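Local atomic coordinates of putative cell adhesion protein (Bacteroides eggerthii, PDB entry 4GPV), a protein that probably serves as a structural subunit of a pilus of the FimA type, through which this gut bacterium would adhere to surfaces or other cells. Residues P65-S70 and T92-G97; G98-V103 and T107-V112. All coordinates share one frame; numbering follows the deposited sequence.

In the fold
Both contacts belong to one half of this elongated, strand-rich subunit and follow each other along the chain. From the N terminus, strand 50-56 leads into strand 66-68, its antiparallel neighbour; the chain then runs through strands 73-76 and 83-90 before loop 92-97 comes back to touch 65-70, which closes contact 1 over 21 intervening residues. Contact 2 opens straight afterwards and is far more local, 98-103 meeting 107-112 across three residues. The two are in series, neither enclosing the other, with centres about 13 Å apart. They touch where L95 lies against F100 and A101, linking the sheet edge to helix 106-111 through a continuous loop.

Contact 1 of 2, residues P65-S70 and T92-G97; sequences PYEGSS and TGALAG
Short strand 66-68, which pairs antiparallel with strand 50-56, is met here by the loop that follows strand 83-90, and E67 and L95 carry most of the join. The backbones come nearest at these two residues, with CA of E67 and CA of L95 6.9 Å apart, so the gap is bridged by side chains. E67 does this with a chain extended beyond CG: chi1 of -66° sets CG opposite the carbonyl carbon, and chi2 of -177° carries the carboxylate straight on to the loop. There OE2 of E67 accepts the amide N-H of L95 at 3.0 Å. The bond is nearly straight, 170° at the hydrogen, yet the donor stands above the carboxylate plane. A water also donates to OE2 of E67 at 2.7 Å. The same water accepts from N of A96 at 2.9 Å, so one carboxylate oxygen serves two successive loop amides, the first directly and the second through water.

The apolar part lies beside this grip. The side chains of E67 and L95 cross at about a right angle, CB of L95 lying 3.9 Å from CG of E67. Farther out, CD2 of L95 reaches CB of P65 at 4.1 Å. L95 also packs on L51 of strand 50-56 and on F100, while P65 rests on F53, so the small apolar patch continues onto the sheet. The joint buries only 173 Å² and none of its touching residues is buried. The L95 N-H and a water hydrogen both point at OE2, which would be expected to favour the charged form of E67, and the bond and the water bridge together probably help to hold the loop at L95 and A96.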
loop_
_atom_site.group_PDB
_atom_site.type_symbol
_atom_site.label_atom_id
_atom_site.label_comp_id
_atom_site.label_asym_id
_atom_site.label_seq_id
_atom_site.Cartn_x
_atom_site.Cartn_y
_atom_site.Cartn_z
ATOM N N PRO A 65 -1.757 26.409 -4.395
ATOM C CA PRO A 65 -2.524 25.290 -3.808
ATOM C C PRO A 65 -3.165 25.610 -2.458
ATOM O O PRO A 65 -2.635 26.396 -1.654
ATOM C CB PRO A 65 -1.485 24.173 -3.683
ATOM C CG PRO A 65 -0.462 24.529 -4.733
ATOM C CD PRO A 65 -0.368 26.009 -4.684
ATOM N N TYR A 66 -4.361 25.063 -2.253
ATOM C CA TYR A 66 -5.138 25.251 -1.033
ATOM C C TYR A 66 -4.725 24.220 -0.003
ATOM O O TYR A 66 -4.683 23.014 -0.309
ATOM C CB TYR A 66 -6.649 25.139 -1.335
ATOM C CG TYR A 66 -7.531 25.229 -0.112
ATOM C CD1 TYR A 66 -7.945 26.465 0.386
ATOM C CD2 TYR A 66 -7.909 24.084 0.583
ATOM C CE1 TYR A 66 -8.737 26.556 1.531
ATOM C CE2 TYR A 66 -8.683 24.166 1.741
ATOM C CZ TYR A 66 -9.107 25.402 2.201
ATOM O OH TYR A 66 -9.885 25.465 3.326
ATOM N N GLU A 67 -4.452 24.679 1.220
ATOM C CA GLU A 67 -4.098 23.781 2.323
ATOM C C GLU A 67 -5.309 23.591 3.240
ATOM O O GLU A 67 -5.729 24.536 3.928
ATOM C CB GLU A 67 -2.908 24.340 3.118
ATOM C CG GLU A 67 -1.608 24.390 2.349
ATOM C CD GLU A 67 -0.468 24.887 3.208
ATOM O OE1 GLU A 67 -0.292 26.123 3.292
ATOM O OE2 GLU A 67 0.226 24.048 3.826
ATOM N N GLY A 68 -5.877 22.388 3.211
ATOM C CA GLY A 68 -7.030 22.029 4.025
ATOM C C GLY A 68 -6.643 21.300 5.290
ATOM O O GLY A 68 -5.613 20.613 5.342
ATOM N N SER A 69 -7.496 21.429 6.308
ATOM C CA SER A 69 -7.324 20.731 7.587
ATOM C C SER A 69 -8.195 19.453 7.593
ATOM O O SER A 69 -8.415 18.845 6.530
ATOM C CB SER A 69 -7.654 21.668 8.749
ATOM O OG SER A 69 -8.937 22.257 8.588
ATOM N N SER A 70 -8.648 19.015 8.777
ATOM C CA SER A 70 -9.411 17.782 8.947
ATOM C C SER A 70 -10.885 18.022 8.682
ATOM O O SER A 70 -11.661 18.230 9.624
ATOM C CB SER A 70 -9.206 17.214 10.354
ATOM O OG SER A 70 -7.839 17.118 10.730
ATOM N N THR A 92 -0.746 14.130 3.292
ATOM C CA THR A 92 0.704 14.228 3.073
ATOM C C THR A 92 1.294 15.392 3.916
ATOM O O THR A 92 2.490 15.646 3.843
ATOM C CB THR A 92 1.083 14.376 1.606
ATOM O OG1 THR A 92 0.609 15.638 1.077
ATOM C CG2 THR A 92 0.675 13.162 0.746
ATOM N N GLY A 93 0.455 16.078 4.667
ATOM C CA GLY A 93 0.863 17.179 5.546
ATOM C C GLY A 93 1.014 18.523 4.870
ATOM O O GLY A 93 0.536 18.721 3.755
ATOM N N ALA A 94 1.670 19.493 5.569
ATOM C CA ALA A 94 1.852 20.857 5.065
ATOM C C ALA A 94 2.460 20.896 3.675
ATOM O O ALA A 94 3.299 20.057 3.332
ATOM C CB ALA A 94 2.713 21.670 6.022
ATOM N N LEU A 95 2.053 21.899 2.890
ATOM C CA LEU A 95 2.561 22.097 1.543
ATOM C C LEU A 95 4.080 22.374 1.550
ATOM O O LEU A 95 4.812 21.699 0.830
ATOM C CB LEU A 95 1.795 23.248 0.846
ATOM C CG LEU A 95 2.261 23.633 -0.581
ATOM C CD1 LEU A 95 2.013 22.502 -1.590
ATOM C CD2 LEU A 95 1.613 24.941 -1.055
ATOM N N ALA A 96 4.542 23.375 2.345
ATOM C CA ALA A 96 5.948 23.807 2.358
ATOM C C ALA A 96 6.889 22.696 2.816
ATOM O O ALA A 96 6.610 22.009 3.794
ATOM C CB ALA A 96 6.119 25.037 3.232
ATOM N N GLY A 97 7.941 22.474 2.033
ATOM C CA GLY A 97 8.917 21.416 2.304
ATOM C C GLY A 97 8.417 20.004 2.037
ATOM O O GLY A 97 9.159 19.037 2.240
HETATM O O HOH W 1 2.763 24.974 4.009
#

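Contact 2 of 2, residues G98-V103 and T107-V112; sequences GLFATV and TDLLAV
Two successive type I turns, G98 to A101 and F100 to V103, curl the loop against helix 106-111, bringing CA of V103 to 5.3 Å from CA of D108 and CA of L99 to 7.0 Å from CA of V112. The link between the segments is apolar, and V112, the last residue of 107-112, is its hub. Its two methyls divide the work. CG1, anti to the backbone N (chi1 175°), reaches CE1 of F100 at 3.6 Å and also touches L99, whereas CG2 meets CG2 of V103 at 3.7 Å.

The F100 ring lies obliquely to L109 and V112, with its CD1 3.5 Å from CD1 of L109. V103 packs beside them: its CG1 approaches CB of L109 at 3.9 Å, and its side chain crosses that of V112 at roughly a right angle. D108 borders the contact with CB 4.0 Å from CA of V103, while its OD2 turns back to accept the backbone N of K104.

Beyond the two segments F100 meets F194 edge to face and leans on V89 and L51, and L109 touches F53 and F55. Were the F100 ring cut back to an alanine, V112 CG1 would probably lose its aromatic neighbour and F194 its edge-to-face mate. Consecutive type I turns leading into a short helix make this a compact connection whose apolar residues pack on strands 50-56 and 83-90, and it carries the chain from strand 83-90 of one mixed sheet to strand 113-115 of the other.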
loop_
_atom_site.group_PDB
_atom_site.type_symbol
_atom_site.label_atom_id
_atom_site.label_comp_id
_atom_site.label_asym_id
_atom_site.label_seq_id
_atom_site.Cartn_x
_atom_site.Cartn_y
_atom_site.Cartn_z
ATOM N N GLY A 98 7.158 19.882 1.611
ATOM C CA GLY A 98 6.512 18.607 1.314
ATOM C C GLY A 98 6.722 18.140 -0.113
ATOM O O GLY A 98 7.420 18.786 -0.910
ATOM N N LEU A 99 6.077 17.011 -0.462
ATOM C CA LEU A 99 6.216 16.401 -1.784
ATOM C C LEU A 99 5.772 17.279 -2.945
ATOM O O LEU A 99 6.287 17.118 -4.055
ATOM C CB LEU A 99 5.428 15.074 -1.831
ATOM C CG LEU A 99 5.986 13.962 -0.932
ATOM C CD1 LEU A 99 5.036 12.831 -0.871
ATOM C CD2 LEU A 99 7.362 13.466 -1.413
ATOM N N PHE A 100 4.849 18.210 -2.687
ATOM C CA PHE A 100 4.219 19.029 -3.703
ATOM C C PHE A 100 4.688 20.485 -3.741
ATOM O O PHE A 100 4.162 21.258 -4.554
ATOM C CB PHE A 100 2.708 19.010 -3.490
ATOM C CG PHE A 100 2.177 17.599 -3.531
ATOM C CD1 PHE A 100 1.873 16.990 -4.745
ATOM C CD2 PHE A 100 2.030 16.863 -2.360
ATOM C CE1 PHE A 100 1.428 15.659 -4.781
ATOM C CE2 PHE A 100 1.585 15.540 -2.396
ATOM C CZ PHE A 100 1.265 14.963 -3.610
ATOM N N ALA A 101 5.643 20.846 -2.875
ATOM C CA ALA A 101 6.162 22.228 -2.752
ATOM C C ALA A 101 6.691 22.835 -4.063
ATOM O O ALA A 101 6.650 24.071 -4.210
ATOM C CB ALA A 101 7.270 22.255 -1.720
ATOM N N THR A 102 7.213 22.007 -5.005
ATOM C CA THR A 102 7.785 22.552 -6.257
ATOM C C THR A 102 6.836 22.389 -7.464
ATOM O O THR A 102 7.239 22.658 -8.593
ATOM C CB THR A 102 9.160 21.909 -6.559
ATOM O OG1 THR A 102 8.990 20.531 -6.898
ATOM C CG2 THR A 102 10.162 22.085 -5.421
ATOM N N VAL A 103 5.587 21.931 -7.238
ATOM C CA VAL A 103 4.602 21.774 -8.320
ATOM C C VAL A 103 4.237 23.159 -8.877
ATOM O O VAL A 103 3.815 24.037 -8.111
ATOM C CB VAL A 103 3.340 21.017 -7.853
ATOM C CG1 VAL A 103 2.217 21.120 -8.877
ATOM C CG2 VAL A 103 3.658 19.555 -7.549
ATOM N N THR A 107 1.510 18.983 -15.374
ATOM C CA THR A 107 2.534 17.993 -15.743
ATOM C C THR A 107 3.383 17.680 -14.503
ATOM O O THR A 107 3.600 16.507 -14.223
ATOM C CB THR A 107 3.370 18.507 -16.929
ATOM O OG1 THR A 107 2.495 18.732 -18.035
ATOM C CG2 THR A 107 4.468 17.514 -17.362
ATOM N N ASP A 108 3.771 18.701 -13.710
ATOM C CA ASP A 108 4.547 18.473 -12.478
ATOM C C ASP A 108 3.802 17.640 -11.474
ATOM O O ASP A 108 4.393 16.737 -10.877
ATOM C CB ASP A 108 4.926 19.785 -11.780
ATOM C CG ASP A 108 5.896 20.661 -12.539
ATOM O OD1 ASP A 108 6.641 20.120 -13.398
ATOM O OD2 ASP A 108 5.954 21.883 -12.233
ATOM N N LEU A 109 2.524 17.983 -11.222
ATOM C CA LEU A 109 1.757 17.266 -10.217
ATOM C C LEU A 109 1.599 15.792 -10.600
ATOM O O LEU A 109 1.727 14.925 -9.741
ATOM C CB LEU A 109 0.378 17.908 -10.022
ATOM C CG LEU A 109 -0.538 17.174 -9.035
ATOM C CD1 LEU A 109 -0.008 17.230 -7.643
ATOM C CD2 LEU A 109 -1.905 17.743 -9.052
ATOM N N LEU A 110 1.329 15.517 -11.888
ATOM C CA LEU A 110 1.093 14.167 -12.384
ATOM C C LEU A 110 2.308 13.247 -12.210
ATOM O O LEU A 110 2.146 12.020 -12.153
ATOM C CB LEU A 110 0.662 14.201 -13.856
ATOM C CG LEU A 110 -0.700 14.850 -14.126
ATOM C CD1 LEU A 110 -0.993 14.925 -15.626
ATOM C CD2 LEU A 110 -1.822 14.141 -13.395
ATOM N N ALA A 111 3.505 13.834 -12.090
ATOM C CA ALA A 111 4.745 13.091 -11.898
ATOM C C ALA A 111 5.163 12.947 -10.433
ATOM O O ALA A 111 6.097 12.198 -10.167
ATOM C CB ALA A 111 5.865 13.762 -12.680
ATOM N N VAL A 112 4.501 13.632 -9.471
ATOM C CA VAL A 112 4.935 13.528 -8.065
ATOM C C VAL A 112 4.772 12.101 -7.525
ATOM O O VAL A 112 3.703 11.526 -7.642
ATOM C CB VAL A 112 4.197 14.522 -7.130
ATOM C CG1 VAL A 112 4.589 14.297 -5.665
ATOM C CG2 VAL A 112 4.504 15.951 -7.540
#